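Local coordinates for acetylglutamate kinase (Streptococcus mutans, PDB 3L86), which probably phosphorylates N-acetyl-L-glutamate with ATP to give N-acetyl-L-glutamyl 5-phosphate, the second step from L-glutamate toward N2-acetyl-L-ornithine in arginine biosynthesis, at residues Gln68-His73 and Gln173-Ala178; Ser57-Trp62 and Ala126-Gln131. All coordinates share one frame; numbering follows the deposited sequence.

Contact 1: residues Gln68-His73 and Gln173-Ala178; sequences QLVIVH and QIPILA
I174 fits its methyl CG2 against the backbone of L69, 3.4 Å from L69 O, while CG1 and CD1 of the same side chain run alongside L69 and point the same way, with L69 CB 4.0 Å from I174 CG1. I71 meets the same methyl from further along the strand: its CG1, lying beside its own backbone N (chi1 -72°), sends CD1 to within 4.1 Å of I174 CG2. P175 meets V70 at about a right angle, its ring carbon CG resting against V70 CG2. These are neighbouring parallel strands in the central sheet of the amino acid kinase fold, with I71, I176, H73 and A178 on one face, where the first three touch helix 101-125, and V72 and L177 on the other. Three backbone bonds join them: I71 N to P175 O, L177 N to I71 O (2.8 Å) and H73 N to L177 O. At the C-terminal end, nearest the bound N-acetyl-L-glutamate, the H73 ring, with CG between the backbone N and the carbonyl carbon (chi1 77°), reaches across to the other strand. One ring face receives A178 CA in a CH-pi contact, 3.9 Å from the centroid, and I176 CG2 lies at the ring edge, 3.8 Å from H73 CD2.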
# COMPACT_ATOMS: atom_id res chain seq x y z
N GLN A 68 -1.23 4.62 17.10
CA GLN A 68 -0.04 4.82 16.24
C GLN A 68 -0.38 4.42 14.81
O GLN A 68 -0.83 3.28 14.58
CB GLN A 68 1.14 3.95 16.76
CG GLN A 68 1.48 4.25 18.27
CD GLN A 68 2.32 3.11 18.85
OE1 GLN A 68 3.50 3.02 18.58
NE2 GLN A 68 1.68 2.17 19.56
N LEU A 69 -0.15 5.33 13.86
CA LEU A 69 -0.65 5.14 12.50
C LEU A 69 0.53 5.19 11.53
O LEU A 69 1.42 6.03 11.69
CB LEU A 69 -1.69 6.23 12.16
CG LEU A 69 -3.22 6.06 12.22
CD1 LEU A 69 -3.82 4.96 13.07
CD2 LEU A 69 -4.04 7.38 12.33
N VAL A 70 0.55 4.27 10.54
CA VAL A 70 1.57 4.34 9.45
C VAL A 70 0.79 4.28 8.15
O VAL A 70 -0.10 3.45 8.04
CB VAL A 70 2.59 3.15 9.52
CG1 VAL A 70 3.51 3.17 8.31
CG2 VAL A 70 3.45 3.21 10.85
N ILE A 71 1.09 5.18 7.19
CA ILE A 71 0.45 5.23 5.88
C ILE A 71 1.42 4.81 4.74
O ILE A 71 2.58 5.30 4.65
CB ILE A 71 -0.17 6.65 5.58
CG1 ILE A 71 -1.43 6.91 6.43
CG2 ILE A 71 -0.50 6.86 4.01
CD1 ILE A 71 -1.90 8.40 6.39
N VAL A 72 0.96 3.85 3.92
CA VAL A 72 1.63 3.36 2.70
C VAL A 72 0.66 3.75 1.56
O VAL A 72 -0.55 3.81 1.79
CB VAL A 72 1.85 1.82 2.75
CG1 VAL A 72 2.34 1.23 1.37
CG2 VAL A 72 2.80 1.44 3.99
N HIS A 73 1.21 4.11 0.39
CA HIS A 73 0.43 4.48 -0.77
C HIS A 73 1.10 4.00 -2.09
O HIS A 73 2.38 3.86 -2.17
CB HIS A 73 0.16 5.99 -0.81
CG HIS A 73 1.33 6.82 -1.25
ND1 HIS A 73 1.65 7.01 -2.60
CD2 HIS A 73 2.20 7.58 -0.54
CE1 HIS A 73 2.71 7.81 -2.68
NE2 HIS A 73 3.04 8.19 -1.45
N GLN A 173 4.02 11.53 15.02
CA GLN A 173 3.93 12.06 13.64
C GLN A 173 3.67 10.83 12.76
O GLN A 173 4.21 9.75 13.05
CB GLN A 173 5.26 12.73 13.26
CG GLN A 173 5.18 13.95 12.33
CD GLN A 173 6.56 14.42 11.84
OE1 GLN A 173 7.54 13.66 11.88
NE2 GLN A 173 6.63 15.66 11.36
N ILE A 174 2.80 10.93 11.75
CA ILE A 174 2.52 9.75 10.90
C ILE A 174 3.51 9.72 9.74
O ILE A 174 3.54 10.66 8.94
CB ILE A 174 1.08 9.77 10.31
CG1 ILE A 174 0.04 9.78 11.45
CG2 ILE A 174 0.85 8.55 9.41
CD1 ILE A 174 -1.39 10.14 11.02
N PRO A 175 4.33 8.66 9.66
CA PRO A 175 5.14 8.56 8.43
C PRO A 175 4.31 8.16 7.23
O PRO A 175 3.56 7.19 7.32
CB PRO A 175 6.12 7.43 8.73
CG PRO A 175 5.42 6.53 9.83
CD PRO A 175 4.65 7.61 10.67
N ILE A 176 4.49 8.88 6.11
CA ILE A 176 3.93 8.52 4.78
C ILE A 176 4.98 7.90 3.82
O ILE A 176 5.99 8.56 3.43
CB ILE A 176 3.23 9.73 4.14
CG1 ILE A 176 2.04 10.19 5.03
CG2 ILE A 176 2.68 9.40 2.72
CD1 ILE A 176 1.62 11.69 4.79
N LEU A 177 4.74 6.63 3.45
CA LEU A 177 5.66 5.85 2.58
C LEU A 177 5.13 5.48 1.22
O LEU A 177 4.22 4.66 1.08
CB LEU A 177 5.96 4.52 3.22
CG LEU A 177 7.14 4.18 4.04
CD1 LEU A 177 7.19 5.14 5.23
CD2 LEU A 177 7.02 2.69 4.51
N ALA A 178 5.78 6.00 0.19
CA ALA A 178 5.52 5.56 -1.20
C ALA A 178 5.98 4.12 -1.45
O ALA A 178 6.89 3.65 -0.75
CB ALA A 178 6.23 6.50 -2.18

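Contact 2: residues Ser57-Trp62 and Ala126-Gln131; sequences SQIKNW and AGVSCQ
K60 and V128 make most of this contact, with V128 CG2 set against the helix backbone 3.9 Å from K60 CA and near K60 N. The same methyl also touches the root of the lysine side chain, 4.0 Å from K60 CB. Its neighbour CG1, anti to the backbone N of V128 (chi1 179°), shares with CG2 the methyl CG2 of I59, whose side chain crosses that of the valine obliquely; the closer pair, I59 CG2 and V128 CG2, is 4.1 Å apart. V128 completes the Schellman motif that ends helix 101-125: V128 N bonds to L123 O and G127 N to R124 O, with G127 as the C' residue at a positive phi, which glycine readily adopts. Helix 53-64 packs beside this turn, which leads from helix 101-125 into strand 130-132. From helix 53-64 the methylenes of K60 extend along the turn, CD lying 3.7 Å from A126 O and CE 3.8 Å from G127 O, before the chain bends at chi4 (-94°). The ammonium group itself forms a salt bridge with D64, one helical turn further on.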
# COMPACT_ATOMS: atom_id res chain seq x y z
N SER A 57 -11.18 13.43 9.30
CA SER A 57 -11.53 13.42 10.77
C SER A 57 -11.20 12.13 11.51
O SER A 57 -10.73 12.14 12.68
CB SER A 57 -13.02 13.71 10.98
OG SER A 57 -13.36 14.99 10.45
N GLN A 58 -11.45 10.99 10.87
CA GLN A 58 -11.18 9.70 11.50
C GLN A 58 -9.69 9.54 11.77
O GLN A 58 -9.28 9.13 12.86
CB GLN A 58 -11.77 8.50 10.67
CG GLN A 58 -11.55 7.10 11.33
CD GLN A 58 -12.19 6.99 12.74
OE1 GLN A 58 -11.54 7.18 13.77
NE2 GLN A 58 -13.47 6.77 12.76
N ILE A 59 -8.85 9.86 10.78
CA ILE A 59 -7.40 9.89 11.03
C ILE A 59 -7.02 10.83 12.22
O ILE A 59 -6.29 10.40 13.14
CB ILE A 59 -6.60 10.26 9.73
CG1 ILE A 59 -6.85 9.28 8.56
CG2 ILE A 59 -5.11 10.32 9.99
CD1 ILE A 59 -6.39 7.79 8.81
N LYS A 60 -7.42 12.10 12.17
CA LYS A 60 -7.05 13.06 13.24
C LYS A 60 -7.52 12.54 14.62
O LYS A 60 -6.79 12.63 15.60
CB LYS A 60 -7.72 14.45 13.03
CG LYS A 60 -7.02 15.49 13.99
CD LYS A 60 -7.50 16.90 13.88
CE LYS A 60 -6.69 17.75 14.92
NZ LYS A 60 -7.51 17.82 16.21
N ASN A 61 -8.75 12.02 14.70
CA ASN A 61 -9.33 11.51 15.99
C ASN A 61 -8.57 10.29 16.50
O ASN A 61 -8.28 10.19 17.70
CB ASN A 61 -10.85 11.21 15.88
CG ASN A 61 -11.64 12.44 15.58
OD1 ASN A 61 -11.16 13.52 15.84
ND2 ASN A 61 -12.89 12.29 15.09
N TRP A 62 -8.23 9.36 15.61
CA TRP A 62 -7.33 8.27 16.04
C TRP A 62 -5.99 8.81 16.59
O TRP A 62 -5.45 8.30 17.60
CB TRP A 62 -7.05 7.21 14.93
CG TRP A 62 -8.14 6.12 14.71
CD1 TRP A 62 -9.04 5.62 15.64
CD2 TRP A 62 -8.39 5.42 13.48
NE1 TRP A 62 -9.85 4.63 15.04
CE2 TRP A 62 -9.46 4.50 13.72
CE3 TRP A 62 -7.79 5.46 12.20
CZ2 TRP A 62 -9.97 3.68 12.72
CZ3 TRP A 62 -8.30 4.63 11.20
CH2 TRP A 62 -9.34 3.73 11.47
N ALA A 126 -5.68 19.44 7.32
CA ALA A 126 -6.73 19.04 8.23
C ALA A 126 -6.28 18.98 9.69
O ALA A 126 -7.05 18.52 10.53
CB ALA A 126 -7.38 17.70 7.79
N GLY A 127 -5.05 19.40 10.01
CA GLY A 127 -4.56 19.35 11.39
C GLY A 127 -3.86 18.05 11.82
O GLY A 127 -3.42 17.94 12.96
N VAL A 128 -3.70 17.09 10.90
CA VAL A 128 -2.89 15.88 11.18
C VAL A 128 -1.37 16.13 11.09
O VAL A 128 -0.89 16.75 10.12
CB VAL A 128 -3.26 14.74 10.21
CG1 VAL A 128 -2.41 13.49 10.47
CG2 VAL A 128 -4.75 14.43 10.36
N SER A 129 -0.63 15.68 12.09
CA SER A 129 0.81 15.74 12.07
C SER A 129 1.42 14.52 11.37
O SER A 129 1.17 13.39 11.79
CB SER A 129 1.35 15.91 13.51
OG SER A 129 2.67 15.38 13.58
N CYS A 130 2.17 14.75 10.29
CA CYS A 130 2.65 13.69 9.38
C CYS A 130 3.86 14.21 8.55
O CYS A 130 4.10 15.42 8.50
CB CYS A 130 1.54 13.26 8.37
SG CYS A 130 0.86 14.59 7.29
N GLN A 131 4.56 13.29 7.86
CA GLN A 131 5.76 13.65 7.09
C GLN A 131 5.99 12.65 5.96
O GLN A 131 6.04 11.49 6.22
CB GLN A 131 7.02 13.66 8.02
CG GLN A 131 8.34 13.94 7.28
CD GLN A 131 8.33 15.30 6.61
OE1 GLN A 131 8.17 16.33 7.28
NE2 GLN A 131 8.53 15.33 5.28

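Contact 1 is buried within the sheet, whereas contact 2 is 11 Å away, centre to centre, and only partly buried, with G127 exposed. The first is built from backbone hydrogen bonds between parallel strands and apolar side chains on both faces; the second is a helix against a turn, held by van der Waals packing of V128 and the lysine methylenes on side chain and backbone. Their elements interlock: helix 53-64 precedes strand 68-73 in the chain, and strand 130-132 pairs with strand 174-182. I174 of contact 1 ties the two together, its N and O probably bonded to S129 O and Q131 N (3.0 Å each), and its side chain touching I59 and V128.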